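Local coordinates for protein 4-alpha-glucanotransferase (Corynebacterium glutamicum, PDB 5B68) that belongs to the amylomaltase (disproportionating enzyme) family of glucanotransferases, built on a TIM-barrel domain preceded by an N-terminal beta-sandwich domain, at residues I253-L263 / A299-R309; F198-A209 / A370-M379. All coordinates share one frame; numbering follows the deposited sequence.

Contact 1. Residues I253-L263 / A299-R309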
loop_
_atom_site.group_PDB
_atom_site.type_symbol
_atom_site.label_atom_id
_atom_site.label_comp_id
_atom_site.label_asym_id
_atom_site.label_seq_id
_atom_site.Cartn_x
_atom_site.Cartn_y
_atom_site.Cartn_z
ATOM N N ILE A 253 1.235 27.377 3.985
ATOM C CA ILE A 253 -0.101 27.615 3.474
ATOM C C ILE A 253 -0.196 29.122 3.080
ATOM O O ILE A 253 0.089 29.971 3.918
ATOM C CB ILE A 253 -1.183 27.248 4.504
ATOM C CG1 ILE A 253 -1.099 25.798 5.028
ATOM C CG2 ILE A 253 -2.564 27.529 3.895
ATOM C CD1 ILE A 253 -1.814 25.547 6.357
ATOM N N PRO A 254 -0.607 29.465 1.856
ATOM C CA PRO A 254 -0.622 30.893 1.519
ATOM C C PRO A 254 -1.419 31.763 2.520
ATOM O O PRO A 254 -0.975 32.862 2.837
ATOM C CB PRO A 254 -1.287 30.928 0.143
ATOM C CG PRO A 254 -0.806 29.651 -0.486
ATOM C CD PRO A 254 -0.839 28.644 0.638
ATOM N N GLU A 255 -2.503 31.239 3.063
ATOM C CA GLU A 255 -3.363 32.035 3.966
ATOM C C GLU A 255 -2.736 32.205 5.364
ATOM O O GLU A 255 -3.207 33.054 6.157
ATOM C CB GLU A 255 -4.783 31.439 4.082
ATOM C CG GLU A 255 -5.682 31.611 2.846
ATOM C CD GLU A 255 -5.240 30.734 1.687
ATOM O OE1 GLU A 255 -4.727 29.619 1.980
ATOM O OE2 GLU A 255 -5.345 31.130 0.506
ATOM N N PHE A 256 -1.690 31.425 5.689
ATOM C CA PHE A 256 -0.923 31.578 6.929
ATOM C C PHE A 256 -0.490 33.039 7.111
ATOM O O PHE A 256 -0.542 33.610 8.229
ATOM C CB PHE A 256 0.343 30.717 6.903
ATOM C CG PHE A 256 1.243 30.912 8.095
ATOM C CD1 PHE A 256 1.014 30.223 9.253
ATOM C CD2 PHE A 256 2.310 31.797 8.036
ATOM C CE1 PHE A 256 1.829 30.410 10.354
ATOM C CE2 PHE A 256 3.129 31.987 9.136
ATOM C CZ PHE A 256 2.879 31.297 10.294
ATOM N N ASN A 257 -0.123 33.634 5.987
ATOM C CA ASN A 257 0.422 34.973 5.974
ATOM C C ASN A 257 -0.613 36.042 6.252
ATOM O O ASN A 257 -0.242 37.184 6.451
ATOM C CB ASN A 257 1.128 35.211 4.648
ATOM C CG ASN A 257 2.216 34.167 4.409
ATOM O OD1 ASN A 257 3.105 34.040 5.239
ATOM N ND2 ASN A 257 2.080 33.337 3.356
ATOM N N GLN A 258 -1.898 35.672 6.273
ATOM C CA GLN A 258 -2.966 36.589 6.628
ATOM C C GLN A 258 -3.223 36.595 8.105
ATOM O O GLN A 258 -3.993 37.418 8.594
ATOM C CB GLN A 258 -4.270 36.226 5.851
ATOM C CG GLN A 258 -4.204 36.497 4.344
ATOM C CD GLN A 258 -5.304 35.764 3.560
ATOM O OE1 GLN A 258 -6.448 35.684 4.017
ATOM N NE2 GLN A 258 -4.972 35.246 2.363
ATOM N N LEU A 259 -2.612 35.705 8.869
ATOM C CA LEU A 259 -2.828 35.728 10.298
ATOM C C LEU A 259 -2.152 36.987 10.836
ATOM O O LEU A 259 -1.165 37.497 10.243
ATOM C CB LEU A 259 -2.259 34.497 10.990
ATOM C CG LEU A 259 -2.913 33.116 10.708
ATOM C CD1 LEU A 259 -2.241 32.015 11.499
ATOM C CD2 LEU A 259 -4.424 33.127 11.019
ATOM N N GLU A 260 -2.699 37.491 11.941
ATOM C CA GLU A 260 -2.069 38.583 12.672
ATOM C C GLU A 260 -0.732 38.162 13.266
ATOM O O GLU A 260 -0.504 36.977 13.647
ATOM C CB GLU A 260 -2.987 39.050 13.781
ATOM C CG GLU A 260 -4.231 39.739 13.267
ATOM C CD GLU A 260 -4.934 40.451 14.389
ATOM O OE1 GLU A 260 -4.926 39.891 15.515
ATOM O OE2 GLU A 260 -5.446 41.570 14.153
ATOM N N ILE A 261 0.137 39.165 13.392
ATOM C CA ILE A 261 1.516 38.914 13.722
ATOM C C ILE A 261 1.667 38.340 15.113
ATOM O O ILE A 261 2.560 37.567 15.353
ATOM C CB ILE A 261 2.454 40.112 13.450
ATOM C CG1 ILE A 261 3.945 39.698 13.665
ATOM C CG2 ILE A 261 2.118 41.285 14.346
ATOM C CD1 ILE A 261 4.977 40.628 13.046
ATOM N N ASP A 262 0.797 38.712 16.037
ATOM C CA ASP A 262 0.949 38.214 17.408
ATOM C C ASP A 262 0.608 36.710 17.478
ATOM O O ASP A 262 1.185 35.966 18.255
ATOM C CB ASP A 262 0.126 39.045 18.411
ATOM C CG ASP A 262 -1.269 39.381 17.911
ATOM O OD1 ASP A 262 -1.465 39.822 16.732
ATOM O OD2 ASP A 262 -2.184 39.243 18.744
ATOM N N LEU A 263 -0.337 36.292 16.645
ATOM C CA LEU A 263 -0.652 34.868 16.488
ATOM C C LEU A 263 0.499 34.164 15.751
ATOM O O LEU A 263 0.929 33.064 16.188
ATOM C CB LEU A 263 -1.983 34.667 15.748
ATOM C CG LEU A 263 -2.557 33.245 15.702
ATOM C CD1 LEU A 263 -2.574 32.499 17.040
ATOM C CD2 LEU A 263 -3.967 33.344 15.132
ATOM N N ALA A 299 -7.131 28.020 13.136
ATOM C CA ALA A 299 -7.006 29.467 12.901
ATOM C C ALA A 299 -6.855 29.875 11.444
ATOM O O ALA A 299 -7.447 30.848 10.983
ATOM C CB ALA A 299 -5.888 30.045 13.768
ATOM N N ILE A 300 -6.063 29.148 10.653
ATOM C CA ILE A 300 -5.888 29.618 9.278
ATOM C C ILE A 300 -7.176 29.393 8.482
ATOM O O ILE A 300 -7.406 30.057 7.455
ATOM C CB ILE A 300 -4.738 28.833 8.598
ATOM C CG1 ILE A 300 -3.392 29.119 9.303
ATOM C CG2 ILE A 300 -4.639 29.155 7.110
ATOM C CD1 ILE A 300 -2.326 28.066 9.083
ATOM N N PHE A 301 -7.973 28.392 8.913
ATOM C CA PHE A 301 -9.219 28.049 8.199
ATOM C C PHE A 301 -10.166 29.246 8.146
ATOM O O PHE A 301 -10.939 29.404 7.162
ATOM C CB PHE A 301 -9.894 26.886 8.860
ATOM C CG PHE A 301 -11.197 26.443 8.188
ATOM C CD1 PHE A 301 -11.210 25.997 6.865
ATOM C CD2 PHE A 301 -12.399 26.433 8.911
ATOM C CE1 PHE A 301 -12.388 25.565 6.280
ATOM C CE2 PHE A 301 -13.586 25.982 8.329
ATOM C CZ PHE A 301 -13.581 25.543 7.023
ATOM N N GLU A 302 -10.100 30.081 9.193
ATOM C CA GLU A 302 -10.888 31.351 9.232
ATOM C C GLU A 302 -10.487 32.408 8.220
ATOM O O GLU A 302 -11.243 33.347 7.991
ATOM C CB GLU A 302 -10.820 31.990 10.613
ATOM C CG GLU A 302 -11.370 31.183 11.765
ATOM C CD GLU A 302 -12.837 30.781 11.611
ATOM O OE1 GLU A 302 -13.146 29.599 11.880
ATOM O OE2 GLU A 302 -13.679 31.633 11.217
ATOM N N MET A 303 -9.284 32.332 7.654
ATOM C CA MET A 303 -8.811 33.381 6.769
ATOM C C MET A 303 -9.493 33.280 5.441
ATOM O O MET A 303 -9.725 32.174 4.963
ATOM C CB MET A 303 -7.308 33.266 6.516
ATOM C CG MET A 303 -6.429 33.445 7.732
ATOM S SD MET A 303 -6.571 35.143 8.428
ATOM C CE MET A 303 -7.555 34.708 9.842
ATOM N N PRO A 304 -9.811 34.425 4.832
ATOM C CA PRO A 304 -10.536 34.425 3.569
ATOM C C PRO A 304 -9.604 34.172 2.426
ATOM O O PRO A 304 -8.474 34.680 2.407
ATOM C CB PRO A 304 -11.133 35.845 3.497
ATOM C CG PRO A 304 -10.177 36.671 4.296
ATOM C CD PRO A 304 -9.727 35.781 5.413
ATOM N N ARG A 305 -10.072 33.399 1.459
ATOM C CA ARG A 305 -9.262 33.080 0.293
ATOM C C ARG A 305 -9.491 34.052 -0.817
ATOM O O ARG A 305 -10.577 34.576 -0.973
ATOM C CB ARG A 305 -9.597 31.648 -0.200
ATOM C CG ARG A 305 -8.861 30.546 0.556
ATOM C CD ARG A 305 -9.191 29.173 -0.033
ATOM N NE ARG A 305 -10.579 28.920 0.240
ATOM C CZ ARG A 305 -11.089 28.611 1.431
ATOM N NH1 ARG A 305 -10.316 28.381 2.473
ATOM N NH2 ARG A 305 -12.402 28.460 1.549
ATOM N N SER A 306 -8.453 34.301 -1.587
ATOM C CA SER A 306 -8.597 35.041 -2.812
ATOM C C SER A 306 -9.441 34.221 -3.731
ATOM O O SER A 306 -9.591 33.017 -3.554
ATOM C CB SER A 306 -7.247 35.273 -3.463
ATOM O OG SER A 306 -6.745 34.046 -3.944
ATOM N N SER A 307 -9.984 34.856 -4.750
ATOM C CA SER A 307 -10.908 34.151 -5.612
ATOM C C SER A 307 -10.195 33.080 -6.444
ATOM O O SER A 307 -10.819 32.080 -6.773
ATOM C CB SER A 307 -11.652 35.138 -6.497
ATOM O OG SER A 307 -10.730 35.667 -7.415
ATOM N N GLU A 308 -8.909 33.255 -6.779
ATOM C CA GLU A 308 -8.190 32.202 -7.519
ATOM C C GLU A 308 -8.054 30.978 -6.591
ATOM O O GLU A 308 -8.402 29.863 -6.974
ATOM C CB GLU A 308 -6.832 32.652 -8.054
ATOM C CG GLU A 308 -6.157 31.558 -8.899
ATOM C CD GLU A 308 -4.962 32.030 -9.724
ATOM O OE1 GLU A 308 -4.680 31.423 -10.788
ATOM O OE2 GLU A 308 -4.291 32.995 -9.310
ATOM N N ARG A 309 -7.650 31.238 -5.356
ATOM C CA ARG A 309 -7.511 30.197 -4.318
ATOM C C ARG A 309 -8.834 29.500 -4.017
ATOM O O ARG A 309 -8.875 28.267 -3.945
ATOM C CB ARG A 309 -6.944 30.767 -3.013
ATOM C CG ARG A 309 -5.511 31.233 -3.124
ATOM C CD ARG A 309 -4.535 30.114 -3.060
ATOM N NE ARG A 309 -4.513 29.525 -1.715
ATOM C CZ ARG A 309 -3.982 28.329 -1.475
ATOM N NH1 ARG A 309 -3.413 27.670 -2.478
ATOM N NH2 ARG A 309 -3.999 27.798 -0.272
HETATM O O HOH W 1 -7.197 28.523 2.718
HETATM O O HOH W 2 -6.049 33.745 -0.143
#
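Glu255 and Arg309 meet through a side-on, two-pronged salt bridge. Arg309 NE donates to Glu255 OE2 at 2.9 Å with an N-H...O angle of 170°, and Arg309 NH2 donates to Glu255 OE1 at 3.0 Å. Both oxygens use their syn lone pairs, and the carboxylate and guanidinium planes lie only 10° apart, so the paired bonds fix the rotation of both groups. The bend at chi2 of Glu255 (71°) turns its carboxylate toward the arginine. Pro254 lies across one face, its CG over the centre of the Arg309 guanidinium, 3.6 Å above the plane. Two waters extend the polar cluster: one donates to Glu255 OE2 and accepts from Ser306 N, while the other joins Glu255 OE1, by a weak bond, to Arg305 NH1. With Arg305 also close by, the buried carboxylate is probably held in its charged form.

The apolar part centres on Ile300. Its CD1 reaches Ile253 CD1 at 3.7 Å and comes to the edge of the Phe256 ring, near the ring plane. Its CG2 packs on Glu255 CB, and its CG1 meets Leu259 CD1 at 3.8 Å. The other branch of Leu259, CD2, touches Met303 CE at 3.7 Å. Met303, bent at chi2 and chi3, also brings its SD to 3.4 Å from Gln258 O.

Residues 254-258 form a 3-10 segment, which thus packs against the end of helix 286-301, the connection that follows and the start of helix 307-338. Ser306 N-caps the latter helix, its OG accepting from Arg309 N. Phe256 and Leu259 continue onto Ile267 of helix 261-277. Arg309 NH1, the guanidinium nitrogen not used on Glu255, makes a second salt bridge to Glu365 of helix 349-376, while Arg305 pairs with Glu310 and rests on Trp358 and Trp361.

Contact 2. Residues F198-A209 / A370-M379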
loop_
_atom_site.group_PDB
_atom_site.type_symbol
_atom_site.label_atom_id
_atom_site.label_comp_id
_atom_site.label_asym_id
_atom_site.label_seq_id
_atom_site.Cartn_x
_atom_site.Cartn_y
_atom_site.Cartn_z
ATOM N N PHE A 198 5.542 17.748 4.408
ATOM C CA PHE A 198 5.549 17.740 2.900
ATOM C C PHE A 198 6.659 18.636 2.354
ATOM O O PHE A 198 7.157 18.432 1.244
ATOM C CB PHE A 198 4.188 18.221 2.277
ATOM C CG PHE A 198 3.003 17.356 2.679
ATOM C CD1 PHE A 198 2.970 16.017 2.367
ATOM C CD2 PHE A 198 1.889 17.925 3.264
ATOM C CE1 PHE A 198 1.861 15.236 2.665
ATOM C CE2 PHE A 198 0.771 17.159 3.558
ATOM C CZ PHE A 198 0.783 15.798 3.306
ATOM N N ASN A 199 7.006 19.710 3.076
ATOM C CA ASN A 199 8.107 20.530 2.649
ATOM C C ASN A 199 9.389 19.762 2.656
ATOM O O ASN A 199 10.135 19.752 1.677
ATOM C CB ASN A 199 8.220 21.787 3.538
ATOM C CG ASN A 199 9.271 22.761 3.048
ATOM O OD1 ASN A 199 10.451 22.461 3.053
ATOM N ND2 ASN A 199 8.835 23.931 2.616
ATOM N N ASP A 200 9.613 19.083 3.776
ATOM C CA ASP A 200 10.753 18.199 3.887
ATOM C C ASP A 200 10.840 17.140 2.794
ATOM O O ASP A 200 11.932 16.802 2.347
ATOM C CB ASP A 200 10.841 17.508 5.246
ATOM C CG ASP A 200 10.901 18.501 6.413
ATOM O OD1 ASP A 200 11.706 19.406 6.337
ATOM O OD2 ASP A 200 10.167 18.320 7.430
ATOM N N LEU A 201 9.689 16.591 2.426
ATOM C CA LEU A 201 9.587 15.609 1.322
ATOM C C LEU A 201 10.184 16.163 0.045
ATOM O O LEU A 201 11.045 15.529 -0.645
ATOM C CB LEU A 201 8.129 15.182 1.121
ATOM C CG LEU A 201 7.828 14.200 -0.018
ATOM C CD1 LEU A 201 8.578 12.926 0.241
ATOM C CD2 LEU A 201 6.340 13.963 -0.091
ATOM N N GLY A 202 9.707 17.325 -0.357
ATOM C CA GLY A 202 10.198 17.941 -1.571
ATOM C C GLY A 202 11.673 18.386 -1.511
ATOM O O GLY A 202 12.411 18.218 -2.464
ATOM N N ASN A 203 12.093 18.844 -0.340
ATOM C CA ASN A 203 13.457 19.290 -0.061
ATOM C C ASN A 203 14.394 18.083 -0.193
ATOM O O ASN A 203 15.352 18.148 -0.960
ATOM C CB ASN A 203 13.515 19.864 1.373
ATOM C CG ASN A 203 14.856 20.562 1.693
ATOM O OD1 ASN A 203 15.801 20.585 0.863
ATOM N ND2 ASN A 203 14.958 21.077 2.927
ATOM N N LEU A 204 14.077 17.011 0.527
ATOM C CA LEU A 204 14.874 15.764 0.494
ATOM C C LEU A 204 14.944 15.277 -0.952
ATOM O O LEU A 204 16.043 14.886 -1.409
ATOM C CB LEU A 204 14.347 14.711 1.398
ATOM C CG LEU A 204 15.083 13.385 1.527
ATOM C CD1 LEU A 204 16.516 13.596 1.934
ATOM C CD2 LEU A 204 14.345 12.456 2.434
ATOM N N ALA A 205 13.834 15.264 -1.679
ATOM C CA ALA A 205 13.877 14.771 -3.074
ATOM C C ALA A 205 14.846 15.577 -3.880
ATOM O O ALA A 205 15.693 14.992 -4.613
ATOM C CB ALA A 205 12.511 14.814 -3.764
ATOM N N SER A 206 14.801 16.898 -3.678
ATOM C CA SER A 206 15.648 17.775 -4.512
ATOM C C SER A 206 17.117 17.521 -4.149
ATOM O O SER A 206 17.969 17.549 -5.027
ATOM C CB SER A 206 15.249 19.258 -4.460
ATOM O OG SER A 206 15.587 19.752 -3.192
ATOM N N VAL A 207 17.415 17.252 -2.888
ATOM C CA VAL A 207 18.804 17.021 -2.465
ATOM C C VAL A 207 19.351 15.728 -3.018
ATOM O O VAL A 207 20.407 15.692 -3.592
ATOM C CB VAL A 207 18.890 16.975 -0.923
ATOM C CG1 VAL A 207 20.204 16.366 -0.431
ATOM C CG2 VAL A 207 18.692 18.339 -0.328
ATOM N N VAL A 208 18.626 14.634 -2.881
ATOM C CA VAL A 208 19.215 13.322 -3.293
ATOM C C VAL A 208 19.226 13.276 -4.800
ATOM O O VAL A 208 20.014 12.537 -5.371
ATOM C CB VAL A 208 18.510 12.119 -2.675
ATOM C CG1 VAL A 208 18.610 12.136 -1.166
ATOM C CG2 VAL A 208 17.042 12.075 -3.074
ATOM N N ALA A 209 18.382 14.073 -5.471
ATOM C CA ALA A 209 18.385 14.113 -6.916
ATOM C C ALA A 209 19.720 14.698 -7.454
ATOM O O ALA A 209 20.107 14.405 -8.567
ATOM C CB ALA A 209 17.244 14.983 -7.400
ATOM N N ALA A 370 5.644 19.124 -3.670
ATOM C CA ALA A 370 6.785 18.229 -3.419
ATOM C C ALA A 370 7.155 17.474 -4.697
ATOM O O ALA A 370 8.357 17.327 -5.025
ATOM C CB ALA A 370 6.543 17.251 -2.302
ATOM N N GLN A 371 6.172 16.908 -5.380
ATOM C CA GLN A 371 6.447 16.152 -6.597
ATOM C C GLN A 371 7.035 17.065 -7.654
ATOM O O GLN A 371 7.894 16.683 -8.390
ATOM C CB GLN A 371 5.203 15.432 -7.128
ATOM C CG GLN A 371 5.358 14.849 -8.521
ATOM C CD GLN A 371 6.226 13.614 -8.558
ATOM O OE1 GLN A 371 6.899 13.307 -7.609
ATOM N NE2 GLN A 371 6.223 12.931 -9.668
ATOM N N LYS A 372 6.534 18.280 -7.729
ATOM C CA LYS A 372 7.069 19.221 -8.700
ATOM C C LYS A 372 8.533 19.538 -8.420
ATOM O O LYS A 372 9.331 19.636 -9.304
ATOM C CB LYS A 372 6.256 20.507 -8.697
ATOM C CG LYS A 372 6.644 21.509 -9.753
ATOM C CD LYS A 372 5.658 22.657 -9.775
ATOM C CE LYS A 372 5.844 23.518 -10.998
ATOM N NZ LYS A 372 7.213 24.059 -11.051
ATOM N N ARG A 373 8.856 19.671 -7.152
ATOM C CA ARG A 373 10.218 19.921 -6.762
ATOM C C ARG A 373 11.116 18.777 -7.154
ATOM O O ARG A 373 12.194 18.971 -7.657
ATOM C CB ARG A 373 10.271 20.013 -5.262
ATOM C CG ARG A 373 10.117 21.400 -4.723
ATOM C CD ARG A 373 11.469 21.833 -4.223
ATOM N NE ARG A 373 11.503 22.055 -2.797
ATOM C CZ ARG A 373 12.614 22.391 -2.155
ATOM N NH1 ARG A 373 12.598 22.601 -0.862
ATOM N NH2 ARG A 373 13.742 22.513 -2.833
ATOM N N ALA A 374 10.638 17.572 -6.903
ATOM C CA ALA A 374 11.418 16.388 -7.238
ATOM C C ALA A 374 11.709 16.297 -8.726
ATOM O O ALA A 374 12.817 16.031 -9.160
ATOM C CB ALA A 374 10.725 15.146 -6.752
ATOM N N VAL A 375 10.692 16.514 -9.548
ATOM C CA VAL A 375 10.840 16.367 -10.948
ATOM C C VAL A 375 11.654 17.556 -11.526
ATOM O O VAL A 375 12.443 17.375 -12.434
ATOM C CB VAL A 375 9.457 16.347 -11.604
ATOM C CG1 VAL A 375 9.574 16.457 -13.126
ATOM C CG2 VAL A 375 8.767 15.039 -11.269
ATOM N N ASP A 376 11.457 18.756 -11.006
ATOM C CA ASP A 376 12.243 19.921 -11.488
ATOM C C ASP A 376 13.727 19.805 -11.099
ATOM O O ASP A 376 14.591 20.385 -11.759
ATOM C CB ASP A 376 11.661 21.216 -10.964
ATOM C CG ASP A 376 10.330 21.628 -11.657
ATOM O OD1 ASP A 376 9.927 21.075 -12.708
ATOM O OD2 ASP A 376 9.679 22.525 -11.061
ATOM N N ALA A 377 14.028 19.023 -10.067
ATOM C CA ALA A 377 15.380 18.677 -9.713
ATOM C C ALA A 377 16.030 17.624 -10.582
ATOM O O ALA A 377 17.188 17.302 -10.358
ATOM C CB ALA A 377 15.439 18.262 -8.275
ATOM N N GLY A 378 15.308 17.062 -11.516
ATOM C CA GLY A 378 15.808 16.071 -12.465
ATOM C C GLY A 378 15.327 14.648 -12.308
ATOM O O GLY A 378 15.718 13.761 -13.084
ATOM N N MET A 379 14.509 14.360 -11.304
ATOM C CA MET A 379 14.044 12.991 -11.151
ATOM C C MET A 379 13.120 12.569 -12.294
ATOM O O MET A 379 12.165 13.247 -12.601
ATOM C CB MET A 379 13.307 12.820 -9.828
ATOM C CG MET A 379 14.165 12.955 -8.595
ATOM S SD MET A 379 13.396 12.223 -7.150
ATOM C CE MET A 379 14.818 11.939 -6.109
HETATM O O HOH W 3 10.010 21.818 -0.483
#
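Ala370 CB sits against the backbone of Gly202, 3.7 Å from Gly202 N, with Leu201 CD2 beside it. The CA atoms of Gly202 and Ala370 are 3.9 Å apart, a spacing the glycine allows by lacking a side chain. Further along, Ala205 CB and Ala374 CB press together at 3.5 Å, unusually tight. These small residues let the nearly parallel axes (7°) approach to 7.9 Å. Ala377 CB then packs between Ser206 and Ala209, and the extended Met379 chain carries CE to 3.8 Å from Val208 CG2. Gly378 ends the helix in a Schellman motif, with positive phi and bonds from Met379 N to Ala374 O and Gly378 N to Val375 O.

The polar component is the exposed Arg373. One face of its guanidinium lies over the backbone of Gly202 and Asn203, with Asn203 CA 3.5 Å above the plane. A water at its edge accepts from Arg373 NH1 at 2.7 Å and donates to Asn199 O. Ser206 OG comes near Arg373 NH2 at a poor angle for a hydrogen bond and donates to Asn203 O within its own helix (2.8 Å).

Close packing of small groups thus mainly holds the segments, with the water as polar link between Arg373 and the Asn199 carbonyl.

Helix 349-376 connects the two contacts. Its end supplies Ala370 and Arg373 to contact 2, while residues earlier along it border contact 1. Contact 1 also lies between the partners of contact 2 in sequence. The centres are 26 Å apart and the nearest atoms about 8 Å, so the two do not touch. Contact 2 lies beside the parallel barrel sheet, where Leu201 and Ala205 meet strand 215-218. Contact 1 is more peripheral, its centre 34 Å from the chain centre against 21 Å for contact 2. A bound glycerol, probably from the crystallisation liquor, lies about 4 Å from the Pro254 side chain.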